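Putative epoxide hydrolase protein (Klebsiella pneumoniae subsp. pneumoniae, PDB 5BOV) is a putative epoxide hydrolase of the alpha/beta hydrolase family, so it probably hydrolyses epoxide or ester substrates, although its true substrate is not established. Local coordinates at residues E274-P279 / F294-V299; S134-S139 / P241-P246; G6-I11 / V50-A55; D91-M96 / P124-S129. All blocks are in the same frame, centred on the assembly; numbering follows the deposited sequence.

Contact 1. Residues E274-P279 / F294-V299; sequences EHRDLP and FVQAVV
Arg276 reaches from a strand to the flank of a helix and meets it with one end of its guanidinium group. Arg276 NH1 comes to 3.8 Å from Ala297 CA and stands a little farther, 4.1 Å, from Gln296 O, in both cases obliquely to the guanidinium plane and too far for a hydrogen bond. The touch is therefore van der Waals in kind, and Ala297 suits the place because its lone CB lets the arginine tip approach the helix backbone. The side chain gets there by starting beside its own backbone N (chi1 -61°) and then running fully extended from CG to NE.

Strand 273-278 is the last strand of the alpha/beta hydrolase sheet and pairs with strand 247-252, while helix 291-303 ends the fold. Alternation along the strand puts Glu274, Arg276 and Leu278 on the face turned to this helix, and His275 and Asp277 on the reverse.

A second shell steers the guanidinium. Arg276 NE donates to Glu274 OE2 at 2.9 Å in a nearly straight salt bridge (166°). OE2 lies in the guanidinium plane, while NE approaches OE2 from above the carboxylate plane; the bonds from NH2 to the same carboxylate are weak. Asp300, one turn along the helix, forms a salt bridge with NH2 and also accepts from Gln296 NE2. The two acids probably balance the arginine's charge in the conformer described; a second conformer is also deposited. On the reverse face His275 NE2 gives a hydrogen bond to Asp277 OD1 at 2.9 Å, and its ND1 is bonded to Thr249.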
loop_
_atom_site.group_PDB
_atom_site.type_symbol
_atom_site.label_atom_id
_atom_site.label_comp_id
_atom_site.label_asym_id
_atom_site.label_seq_id
_atom_site.Cartn_x
_atom_site.Cartn_y
_atom_site.Cartn_z
ATOM N N GLU A 274 -13.087 13.448 5.496
ATOM C CA GLU A 274 -12.251 14.477 6.103
ATOM C C GLU A 274 -10.868 14.346 5.515
ATOM O O GLU A 274 -10.409 13.201 5.290
ATOM C CB GLU A 274 -12.205 14.253 7.599
ATOM C CG GLU A 274 -11.463 15.350 8.324
ATOM C CD GLU A 274 -11.261 15.124 9.829
ATOM O OE1 GLU A 274 -12.001 14.339 10.408
ATOM O OE2 GLU A 274 -10.334 15.781 10.348
ATOM N N HIS A 275 -10.259 15.470 5.242
ATOM C CA HIS A 275 -8.863 15.499 4.854
ATOM C C HIS A 275 -8.008 16.089 5.985
ATOM O O HIS A 275 -8.386 17.114 6.575
ATOM C CB HIS A 275 -8.612 16.351 3.593
ATOM C CG HIS A 275 -7.163 16.382 3.254
ATOM N ND1 HIS A 275 -6.488 15.275 2.799
ATOM C CD2 HIS A 275 -6.221 17.347 3.416
ATOM C CE1 HIS A 275 -5.208 15.520 2.709
ATOM N NE2 HIS A 275 -5.012 16.791 3.086
ATOM N N ARG A 276 -6.844 15.504 6.239
ATOM C CA ARG A 276 -5.900 16.023 7.248
ATOM C C ARG A 276 -4.510 16.154 6.721
ATOM O O ARG A 276 -3.896 15.177 6.254
ATOM C CB ARG A 276 -5.753 15.127 8.472
ATOM C CG ARG A 276 -7.022 14.957 9.176
ATOM C CD ARG A 276 -6.856 14.118 10.411
ATOM N NE ARG A 276 -8.145 14.064 10.986
ATOM C CZ ARG A 276 -8.433 13.278 11.987
ATOM N NH1 ARG A 276 -7.508 12.470 12.547
ATOM N NH2 ARG A 276 -9.664 13.326 12.423
ATOM N N ASP A 277 -4.000 17.375 6.804
ATOM C CA ASP A 277 -2.599 17.643 6.523
ATOM C C ASP A 277 -1.897 17.388 7.813
ATOM O O ASP A 277 -2.196 18.086 8.851
ATOM C CB ASP A 277 -2.385 19.077 6.002
ATOM C CG ASP A 277 -2.896 19.271 4.578
ATOM O OD1 ASP A 277 -2.697 18.359 3.732
ATOM O OD2 ASP A 277 -3.687 20.191 4.324
ATOM N N LEU A 278 -0.918 16.537 7.811
ATOM C CA LEU A 278 -0.164 16.278 9.021
ATOM C C LEU A 278 0.990 17.291 9.158
ATOM O O LEU A 278 1.823 17.342 8.304
ATOM C CB LEU A 278 0.405 14.888 9.006
ATOM C CG LEU A 278 -0.645 13.771 8.923
ATOM C CD1 LEU A 278 0.037 12.416 8.848
ATOM C CD2 LEU A 278 -1.614 13.825 10.088
ATOM N N PRO A 279 1.034 18.029 10.246
ATOM C CA PRO A 279 2.184 18.992 10.364
ATOM C C PRO A 279 3.497 18.260 10.618
ATOM O O PRO A 279 3.436 17.176 11.244
ATOM C CB PRO A 279 1.805 19.812 11.572
ATOM C CG PRO A 279 0.956 18.930 12.421
ATOM C CD PRO A 279 0.249 17.938 11.475
ATOM N N PHE A 294 -1.242 8.644 12.850
ATOM C CA PHE A 294 -1.874 7.666 11.998
ATOM C C PHE A 294 -2.916 6.840 12.779
ATOM O O PHE A 294 -4.030 6.599 12.269
ATOM C CB PHE A 294 -0.832 6.751 11.367
ATOM C CG PHE A 294 -1.360 5.968 10.230
ATOM C CD1 PHE A 294 -1.936 4.737 10.392
ATOM C CD2 PHE A 294 -1.239 6.478 8.937
ATOM C CE1 PHE A 294 -2.419 4.025 9.325
ATOM C CE2 PHE A 294 -1.737 5.751 7.866
ATOM C CZ PHE A 294 -2.321 4.540 8.084
ATOM N N VAL A 295 -2.537 6.383 13.957
ATOM C CA VAL A 295 -3.490 5.738 14.838
ATOM C C VAL A 295 -4.763 6.612 15.062
ATOM O O VAL A 295 -5.882 6.081 14.950
ATOM C CB VAL A 295 -2.843 5.407 16.180
ATOM C CG1 VAL A 295 -3.889 4.930 17.202
ATOM C CG2 VAL A 295 -1.789 4.360 16.031
ATOM N N GLN A 296 -4.573 7.865 15.343
ATOM C CA GLN A 296 -5.720 8.792 15.550
ATOM C C GLN A 296 -6.615 8.816 14.318
ATOM O O GLN A 296 -7.845 8.824 14.404
ATOM C CB GLN A 296 -5.280 10.213 15.921
ATOM C CG GLN A 296 -6.440 11.087 16.429
ATOM C CD GLN A 296 -7.013 10.589 17.720
ATOM O OE1 GLN A 296 -6.279 10.422 18.740
ATOM N NE2 GLN A 296 -8.309 10.259 17.736
ATOM N N ALA A 297 -5.990 8.863 13.136
ATOM C CA ALA A 297 -6.763 8.806 11.910
ATOM C C ALA A 297 -7.594 7.532 11.716
ATOM O O ALA A 297 -8.750 7.579 11.288
ATOM C CB ALA A 297 -5.860 9.019 10.701
ATOM N N VAL A 298 -7.033 6.400 12.068
ATOM C CA VAL A 298 -7.767 5.123 11.957
ATOM C C VAL A 298 -8.929 5.105 12.950
ATOM O O VAL A 298 -10.031 4.760 12.570
ATOM C CB VAL A 298 -6.833 3.886 12.200
ATOM C CG1 VAL A 298 -7.626 2.602 12.304
ATOM C CG2 VAL A 298 -5.780 3.767 11.066
ATOM N N VAL A 299 -8.675 5.531 14.178
ATOM C CA VAL A 299 -9.749 5.574 15.202
ATOM C C VAL A 299 -10.876 6.551 14.726
ATOM O O VAL A 299 -12.075 6.218 14.797
ATOM C CB VAL A 299 -9.212 6.033 16.553
ATOM C CG1 VAL A 299 -10.350 6.343 17.489
ATOM C CG2 VAL A 299 -8.260 4.970 17.101
#

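Contact 2. Residues S134-S139 / P241-P246; sequences SGYLIS and PPITVP
Two irregular backbones run past each other here with Tyr136 and Ile243 as the closest pair, their CA atoms 8.6 Å apart, so the gap has to be spanned by side chains. Tyr136 does most of the spanning. With CG opposite its backbone N (chi1 -177°), the ring stretches across and Tyr136 OH donates to Pro241 O at 2.6 Å, a short hydrogen bond. Pro241 O approaches the rim of the ring, close to the ring plane, whereas the donor itself sits 39° above the carbonyl plane with a C=O...donor angle of 126°, away from the ideal lone-pair direction. Pro241 N, a tertiary amide with no hydrogen to give, is merely close, and Pro241 CD packs against Tyr136 OH at 3.5 Å.

In the alpha/beta hydrolase fold the chain often leaves the sheet at this point to build a helical lid. Here 134-139 leads out of strand 127-133 into a long, largely helical excursion, and 241-246 brings the chain back to strand 247-252; the tyrosine thus ties the two necks together. Beside the ring, Ile243 CD1 touches Tyr136 CD1 at 4.0 Å, a slanting apolar contact. Tyrosine fits because it combines an apolar ring for isoleucine with a polar end for a backbone carbonyl. Lys268 adds a cation-pi interaction to the same ring, and Asp117 of helix 111-122 accepts from the backbone N of Leu137.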
loop_
_atom_site.group_PDB
_atom_site.type_symbol
_atom_site.label_atom_id
_atom_site.label_comp_id
_atom_site.label_asym_id
_atom_site.label_seq_id
_atom_site.Cartn_x
_atom_site.Cartn_y
_atom_site.Cartn_z
ATOM N N SER A 134 -2.421 10.254 0.818
ATOM C CA SER A 134 -2.296 10.903 -0.526
ATOM C C SER A 134 -3.549 10.806 -1.374
ATOM O O SER A 134 -3.483 11.072 -2.569
ATOM C CB SER A 134 -1.029 10.483 -1.283
ATOM O OG SER A 134 0.112 10.756 -0.470
ATOM N N GLY A 135 -4.691 10.450 -0.778
ATOM C CA GLY A 135 -5.952 10.633 -1.440
ATOM C C GLY A 135 -6.372 9.452 -2.310
ATOM O O GLY A 135 -6.400 8.325 -1.887
ATOM N N TYR A 136 -6.846 9.800 -3.498
ATOM C CA TYR A 136 -7.464 8.817 -4.392
ATOM C C TYR A 136 -6.358 8.396 -5.353
ATOM O O TYR A 136 -5.934 9.171 -6.238
ATOM C CB TYR A 136 -8.617 9.456 -5.174
ATOM C CG TYR A 136 -9.380 8.496 -6.086
ATOM C CD1 TYR A 136 -10.461 7.758 -5.595
ATOM C CD2 TYR A 136 -9.070 8.405 -7.422
ATOM C CE1 TYR A 136 -11.198 6.923 -6.417
ATOM C CE2 TYR A 136 -9.819 7.578 -8.274
ATOM C CZ TYR A 136 -10.877 6.859 -7.774
ATOM O OH TYR A 136 -11.566 6.023 -8.632
ATOM N N LEU A 137 -5.916 7.149 -5.245
ATOM C CA LEU A 137 -4.763 6.655 -5.996
ATOM C C LEU A 137 -5.106 5.617 -7.063
ATOM O O LEU A 137 -4.193 5.080 -7.644
ATOM C CB LEU A 137 -3.725 6.091 -5.054
ATOM C CG LEU A 137 -3.094 7.103 -4.106
ATOM C CD1 LEU A 137 -1.890 6.555 -3.411
ATOM C CD2 LEU A 137 -2.752 8.371 -4.826
ATOM N N ILE A 138 -6.382 5.443 -7.380
ATOM C CA ILE A 138 -6.789 4.613 -8.458
ATOM C C ILE A 138 -6.497 5.389 -9.766
ATOM O O ILE A 138 -6.924 6.552 -9.908
ATOM C CB ILE A 138 -8.283 4.310 -8.367
ATOM C CG1 ILE A 138 -8.550 3.379 -7.169
ATOM C CG2 ILE A 138 -8.789 3.604 -9.643
ATOM C CD1 ILE A 138 -9.980 3.209 -6.806
ATOM N N SER A 139 -5.937 4.694 -10.752
ATOM C CA SER A 139 -5.791 5.309 -12.050
ATOM C C SER A 139 -5.898 4.210 -13.099
ATOM O O SER A 139 -6.484 3.137 -12.868
ATOM C CB SER A 139 -4.437 6.000 -12.119
ATOM O OG SER A 139 -4.357 6.861 -13.257
ATOM N N PRO A 241 -14.032 5.214 -10.452
ATOM C CA PRO A 241 -15.213 5.197 -9.630
ATOM C C PRO A 241 -14.994 5.873 -8.269
ATOM O O PRO A 241 -13.953 5.703 -7.675
ATOM C CB PRO A 241 -15.479 3.706 -9.445
ATOM C CG PRO A 241 -14.134 3.105 -9.518
ATOM C CD PRO A 241 -13.487 3.863 -10.617
ATOM N N PRO A 242 -15.986 6.558 -7.743
ATOM C CA PRO A 242 -15.790 7.177 -6.451
ATOM C C PRO A 242 -15.884 6.174 -5.316
ATOM O O PRO A 242 -16.380 5.057 -5.507
ATOM C CB PRO A 242 -16.967 8.143 -6.375
ATOM C CG PRO A 242 -18.033 7.519 -7.208
ATOM C CD PRO A 242 -17.264 6.965 -8.379
ATOM N N ILE A 243 -15.293 6.548 -4.182
ATOM C CA ILE A 243 -15.357 5.705 -2.982
ATOM C C ILE A 243 -16.475 6.243 -2.121
ATOM O O ILE A 243 -16.514 7.448 -1.746
ATOM C CB ILE A 243 -13.995 5.744 -2.294
ATOM C CG1 ILE A 243 -13.038 4.878 -3.147
ATOM C CG2 ILE A 243 -14.109 5.179 -0.892
ATOM C CD1 ILE A 243 -11.605 5.093 -2.880
ATOM N N THR A 244 -17.368 5.355 -1.729
ATOM C CA THR A 244 -18.581 5.728 -1.033
ATOM C C THR A 244 -18.501 5.576 0.500
ATOM O O THR A 244 -19.391 6.001 1.236
ATOM C CB THR A 244 -19.783 4.846 -1.525
ATOM O OG1 THR A 244 -19.567 3.478 -1.165
ATOM C CG2 THR A 244 -19.991 5.002 -3.003
ATOM N N VAL A 245 -17.434 4.883 0.990
ATOM C CA VAL A 245 -17.326 4.574 2.403
ATOM C C VAL A 245 -16.685 5.727 3.159
ATOM O O VAL A 245 -15.987 6.573 2.567
ATOM C CB VAL A 245 -16.522 3.285 2.665
ATOM C CG1 VAL A 245 -17.093 2.145 1.791
ATOM C CG2 VAL A 245 -15.056 3.444 2.421
ATOM N N PRO A 246 -16.940 5.824 4.456
ATOM C CA PRO A 246 -16.310 6.920 5.228
ATOM C C PRO A 246 -14.773 6.882 5.098
ATOM O O PRO A 246 -14.193 5.861 5.308
ATOM C CB PRO A 246 -16.747 6.652 6.689
ATOM C CG PRO A 246 -17.998 5.892 6.522
ATOM C CD PRO A 246 -17.813 5.012 5.328
#

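Contact 3. Residues G6-I11 / V50-A55; sequences GAFDKI and VAPALA
Phe8 reaches the first turn of helix 50-56 with one side of its ring, where it meets Ala51 and Pro52. The ring carries the whole contact from its side of the interface. Its CG is swung opposite the backbone N (chi1 -166°), which carries the ring away from the short 3-10 turn of residues 7-9 toward the helix, and chi2 of 81° turns the ring plane nearly perpendicular to the plane through CA, CB and CG. In this pose the CD1-CE1 side leads: Phe8 CE1 comes to 3.8 Å from Ala51 CB, with Phe8 CD1 only slightly farther from the same methyl at 4.1 Å. Pro52 makes a looser touch, its CD lying 4.4 Å from Phe8 CD1. Both carbons come up obliquely to the ring.

Alanine presents a small methyl that allows a bulky ring to come near the helix. Proline is well tolerated in the first turn, where its missing N-H is not needed for an intrahelical bond, and its ring offers further apolar carbon. The 3-10 turn is closed by a bond from Asp9 N to Gly6 O of 3.0 Å, which probably helps to fix the direction from which Phe8 departs.

Val24 of strand 19-26 and the loop residues Gln45 and Ala48 also touch the ring, while Ala51 also packs on Val61 and Val63 of strand 59-74. The contact across the two segments is purely apolar and without directional bonds, so the N-terminal arm is probably held to the fold here mainly by hydrophobic burial and shape.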
loop_
_atom_site.group_PDB
_atom_site.type_symbol
_atom_site.label_atom_id
_atom_site.label_comp_id
_atom_site.label_asym_id
_atom_site.label_seq_id
_atom_site.Cartn_x
_atom_site.Cartn_y
_atom_site.Cartn_z
ATOM N N GLY A 6 6.849 -9.086 21.980
ATOM C CA GLY A 6 7.290 -9.695 20.744
ATOM C C GLY A 6 6.162 -9.907 19.767
ATOM O O GLY A 6 6.326 -10.655 18.790
ATOM N N ALA A 7 4.968 -9.360 20.020
ATOM C CA ALA A 7 3.813 -9.906 19.258
ATOM C C ALA A 7 3.867 -9.609 17.781
ATOM O O ALA A 7 3.350 -10.378 16.950
ATOM C CB ALA A 7 2.472 -9.339 19.791
ATOM N N PHE A 8 4.397 -8.425 17.491
ATOM C CA PHE A 8 4.423 -7.988 16.074
ATOM C C PHE A 8 5.455 -8.777 15.311
ATOM O O PHE A 8 5.384 -8.793 14.079
ATOM C CB PHE A 8 4.772 -6.498 15.993
ATOM C CG PHE A 8 4.495 -5.909 14.644
ATOM C CD1 PHE A 8 3.201 -5.514 14.281
ATOM C CD2 PHE A 8 5.518 -5.794 13.719
ATOM C CE1 PHE A 8 2.929 -5.021 13.028
ATOM C CE2 PHE A 8 5.222 -5.303 12.482
ATOM C CZ PHE A 8 3.941 -4.942 12.142
ATOM N N ASP A 9 6.361 -9.492 15.973
ATOM C CA ASP A 9 7.276 -10.361 15.296
ATOM C C ASP A 9 6.811 -11.825 15.082
ATOM O O ASP A 9 7.588 -12.613 14.539
ATOM C CB ASP A 9 8.637 -10.308 15.952
ATOM C CG ASP A 9 9.330 -8.958 15.758
ATOM O OD1 ASP A 9 9.031 -8.241 14.765
ATOM O OD2 ASP A 9 10.139 -8.630 16.676
ATOM N N LYS A 10 5.564 -12.157 15.425
ATOM C CA LYS A 10 5.032 -13.477 15.165
ATOM C C LYS A 10 4.292 -13.373 13.844
ATOM O O LYS A 10 3.270 -12.764 13.774
ATOM C CB LYS A 10 4.138 -13.931 16.319
ATOM C CG LYS A 10 4.965 -14.194 17.561
ATOM C CD LYS A 10 4.066 -14.496 18.765
ATOM C CE LYS A 10 4.913 -15.028 19.906
ATOM N NZ LYS A 10 5.508 -13.879 20.642
ATOM N N ILE A 11 4.904 -13.899 12.799
ATOM C CA ILE A 11 4.358 -13.856 11.459
ATOM C C ILE A 11 3.549 -15.098 11.182
ATOM O O ILE A 11 4.018 -16.205 11.361
ATOM C CB ILE A 11 5.446 -13.750 10.402
ATOM C CG1 ILE A 11 6.360 -12.553 10.746
ATOM C CG2 ILE A 11 4.833 -13.558 9.049
ATOM C CD1 ILE A 11 5.639 -11.237 10.927
ATOM N N VAL A 50 2.044 1.451 14.972
ATOM C CA VAL A 50 0.600 1.658 14.803
ATOM C C VAL A 50 -0.197 0.457 15.249
ATOM O O VAL A 50 -1.216 0.596 15.968
ATOM C CB VAL A 50 0.274 1.957 13.319
ATOM C CG1 VAL A 50 -1.218 1.903 13.021
ATOM C CG2 VAL A 50 0.886 3.270 12.890
ATOM N N ALA A 51 0.215 -0.747 14.841
ATOM C CA ALA A 51 -0.620 -1.910 15.086
ATOM C C ALA A 51 -0.775 -2.258 16.577
ATOM O O ALA A 51 -1.896 -2.447 17.037
ATOM C CB ALA A 51 -0.097 -3.103 14.247
ATOM N N PRO A 52 0.315 -2.260 17.387
ATOM C CA PRO A 52 0.095 -2.613 18.754
ATOM C C PRO A 52 -0.689 -1.534 19.476
ATOM O O PRO A 52 -1.408 -1.869 20.424
ATOM C CB PRO A 52 1.510 -2.745 19.341
ATOM C CG PRO A 52 2.404 -2.972 18.176
ATOM C CD PRO A 52 1.749 -2.368 17.012
ATOM N N ALA A 53 -0.561 -0.279 19.045
ATOM C CA ALA A 53 -1.334 0.796 19.678
ATOM C C ALA A 53 -2.821 0.579 19.419
ATOM O O ALA A 53 -3.652 0.731 20.335
ATOM C CB ALA A 53 -0.943 2.159 19.115
ATOM N N LEU A 54 -3.187 0.223 18.222
ATOM C CA LEU A 54 -4.612 -0.116 17.907
ATOM C C LEU A 54 -5.070 -1.349 18.655
ATOM O O LEU A 54 -6.224 -1.403 19.156
ATOM C CB LEU A 54 -4.771 -0.293 16.430
ATOM C CG LEU A 54 -4.735 0.979 15.582
ATOM C CD1 LEU A 54 -4.591 0.670 14.111
ATOM C CD2 LEU A 54 -5.959 1.845 15.784
ATOM N N ALA A 55 -4.222 -2.362 18.707
ATOM C CA ALA A 55 -4.570 -3.574 19.449
ATOM C C ALA A 55 -4.879 -3.317 20.904
ATOM O O ALA A 55 -5.839 -3.862 21.475
ATOM C CB ALA A 55 -3.484 -4.624 19.339
#

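Contact 4. Residues D91-M96 / P124-S129; sequences DIVHLM and PQRVKS
Arg126 and Met96, the latter a selenomethionine, lie alongside one another, head against tail, so that each one's tip lies by the other's root. At one end Arg126 NH2 stands 3.6 Å from Met96 CB; at the other Met96 CE comes to 3.4 Å from Arg126 O. The methyl end reaches the carbonyl because the methionine chain is extended at chi2 and then bends at its last torsion (chi3 79°). Val93, one turn earlier on helix 85-98, runs at about a right angle to the arginine and sets its CG1 methyl 3.7 Å from Arg126 NH1. Both residues meet the guanidinium obliquely.

The arginine is folded rather than extended: chi2 of -52° and chi3 of -70° curl it back, bringing the guanidinium against the helix flank. Valine and methionine suit this side because they supply apolar carbon alongside the charged group, with the flexible methionine lying along the arginine stem.

The segments belong to neighbouring parts of the alpha/beta hydrolase core. Helix 85-98 feeds into strand 104-108, and the short 3-10 turn 124-126 leads into strand 127-133, which lies next to and parallel with it. The polar end of Arg126 is bound at the end of helix 85-98 and in the loop to strand 104-108: NH1 forms a salt bridge with Asp97 in the helix, while NE donates to Arg102 O and NH2 to Ile101 O in the loop.

With each guanidinium nitrogen holding an oxygen just beyond the helix segment, the apolar neighbours probably cost the arginine little, and its charge probably helps to stabilise the carbonyls gathered after the helix.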
loop_
_atom_site.group_PDB
_atom_site.type_symbol
_atom_site.label_atom_id
_atom_site.label_comp_id
_atom_site.label_asym_id
_atom_site.label_seq_id
_atom_site.Cartn_x
_atom_site.Cartn_y
_atom_site.Cartn_z
ATOM N N ASP A 91 -5.993 -9.935 -3.798
ATOM C CA ASP A 91 -5.243 -10.647 -2.783
ATOM C C ASP A 91 -5.850 -10.319 -1.368
ATOM O O ASP A 91 -6.004 -11.194 -0.498
ATOM C CB ASP A 91 -3.791 -10.228 -2.708
ATOM C CG ASP A 91 -2.944 -10.589 -3.934
ATOM O OD1 ASP A 91 -3.280 -11.626 -4.603
ATOM O OD2 ASP A 91 -1.927 -9.892 -4.125
ATOM N N ILE A 92 -6.159 -9.054 -1.150
ATOM C CA ILE A 92 -6.682 -8.646 0.139
ATOM C C ILE A 92 -8.059 -9.192 0.419
ATOM O O ILE A 92 -8.401 -9.596 1.547
ATOM C CB ILE A 92 -6.569 -7.088 0.358
ATOM C CG1 ILE A 92 -5.106 -6.653 0.292
ATOM C CG2 ILE A 92 -7.241 -6.656 1.653
ATOM C CD1 ILE A 92 -4.093 -7.462 1.114
ATOM N N VAL A 93 -8.907 -9.222 -0.606
ATOM C CA VAL A 93 -10.235 -9.789 -0.475
ATOM C C VAL A 93 -10.104 -11.320 -0.187
ATOM O O VAL A 93 -10.811 -11.832 0.678
ATOM C CB VAL A 93 -11.143 -9.560 -1.690
ATOM C CG1 VAL A 93 -12.476 -10.304 -1.555
ATOM C CG2 VAL A 93 -11.388 -8.095 -1.829
ATOM N N HIS A 94 -9.209 -12.013 -0.901
ATOM C CA HIS A 94 -8.976 -13.428 -0.602
ATOM C C HIS A 94 -8.458 -13.622 0.822
ATOM O O HIS A 94 -8.847 -14.603 1.518
ATOM C CB HIS A 94 -7.950 -14.013 -1.574
ATOM C CG HIS A 94 -8.489 -14.211 -2.945
ATOM N ND1 HIS A 94 -9.633 -14.940 -3.224
ATOM C CD2 HIS A 94 -7.963 -13.859 -4.138
ATOM C CE1 HIS A 94 -9.823 -14.940 -4.541
ATOM N NE2 HIS A 94 -8.831 -14.291 -5.113
ATOM N N LEU A 95 -7.617 -12.702 1.305
ATOM C CA LEU A 95 -7.145 -12.793 2.723
ATOM C C LEU A 95 -8.306 -12.620 3.673
ATOM O O LEU A 95 -8.418 -13.364 4.682
ATOM C CB LEU A 95 -6.086 -11.692 2.988
ATOM C CG LEU A 95 -5.527 -11.586 4.370
ATOM C CD1 LEU A 95 -4.785 -12.856 4.772
ATOM C CD2 LEU A 95 -4.618 -10.356 4.489
HETATM N N MSE A 96 -9.175 -11.645 3.409
HETATM C CA MSE A 96 -10.349 -11.385 4.276
HETATM C C MSE A 96 -11.209 -12.620 4.311
HETATM O O MSE A 96 -11.632 -13.096 5.400
HETATM C CB MSE A 96 -11.123 -10.153 3.790
HETATM C CG MSE A 96 -10.369 -8.860 4.177
HETATM SE SE MSE A 96 -11.350 -7.354 3.375
HETATM C CE MSE A 96 -12.673 -7.355 4.744
ATOM N N PRO A 124 -17.366 -2.253 -1.710
ATOM C CA PRO A 124 -17.588 -1.371 -0.575
ATOM C C PRO A 124 -18.179 -2.061 0.688
ATOM O O PRO A 124 -17.913 -1.623 1.817
ATOM C CB PRO A 124 -18.544 -0.325 -1.100
ATOM C CG PRO A 124 -19.189 -0.961 -2.303
ATOM C CD PRO A 124 -18.098 -1.768 -2.899
ATOM N N GLN A 125 -18.976 -3.125 0.494
ATOM C CA GLN A 125 -19.567 -3.810 1.652
ATOM C C GLN A 125 -18.485 -4.412 2.564
ATOM O O GLN A 125 -18.758 -4.688 3.740
ATOM C CB GLN A 125 -20.541 -4.944 1.244
ATOM C CG GLN A 125 -21.757 -4.418 0.599
ATOM C CD GLN A 125 -22.731 -5.538 0.111
ATOM O OE1 GLN A 125 -22.845 -6.639 0.699
ATOM N NE2 GLN A 125 -23.427 -5.235 -0.950
ATOM N N ARG A 126 -17.287 -4.629 2.033
ATOM C CA ARG A 126 -16.196 -5.225 2.812
ATOM C C ARG A 126 -15.403 -4.172 3.576
ATOM O O ARG A 126 -14.506 -4.500 4.364
ATOM C CB ARG A 126 -15.213 -5.946 1.915
ATOM C CG ARG A 126 -15.772 -7.061 0.999
ATOM C CD ARG A 126 -16.594 -8.096 1.686
ATOM N NE ARG A 126 -15.863 -8.999 2.558
ATOM C CZ ARG A 126 -15.263 -10.130 2.187
ATOM N NH1 ARG A 126 -15.188 -10.528 0.928
ATOM N NH2 ARG A 126 -14.636 -10.843 3.135
ATOM N N VAL A 127 -15.650 -2.891 3.298
ATOM C CA VAL A 127 -14.821 -1.802 3.857
ATOM C C VAL A 127 -15.652 -0.895 4.755
ATOM O O VAL A 127 -16.529 -0.125 4.316
ATOM C CB VAL A 127 -14.105 -0.977 2.775
ATOM C CG1 VAL A 127 -13.175 0.049 3.448
ATOM C CG2 VAL A 127 -13.318 -1.889 1.860
ATOM N N LYS A 128 -15.451 -0.998 6.062
ATOM C CA LYS A 128 -16.185 -0.151 6.997
ATOM C C LYS A 128 -15.806 1.335 6.872
ATOM O O LYS A 128 -16.681 2.208 6.897
ATOM C CB LYS A 128 -15.990 -0.695 8.438
ATOM C CG LYS A 128 -16.693 0.064 9.491
ATOM C CD LYS A 128 -16.464 -0.607 10.874
ATOM C CE LYS A 128 -17.320 0.095 11.883
ATOM N NZ LYS A 128 -16.791 1.417 12.260
ATOM N N SER A 129 -14.502 1.622 6.869
ATOM C CA SER A 129 -14.002 2.963 6.666
ATOM C C SER A 129 -12.586 2.807 6.120
ATOM O O SER A 129 -12.026 1.707 6.144
ATOM C CB SER A 129 -13.978 3.747 7.936
ATOM O OG SER A 129 -13.018 3.216 8.890
#

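Following the chain from the N terminus, contact 3 closes first, joining the arm before strand 12-16 to helix 50-56. Contact 4 comes next, bridging the 27 residues that hold strand 104-108 and helix 111-122, and so ties helix 85-98 to the start of strand 127-133. Contact 2 then spans the long helical excursion, and contact 1 closes the C-terminal strand-helix unit. All four are in series, with none nested or crossed. They still meet in space: Val295 and Phe294 of contact 1 pack on Val50 of contact 3, bringing helices 291-303 and 50-56 together, while Val245 and Pro246 of contact 2 lie against residues 124-129 of contact 4.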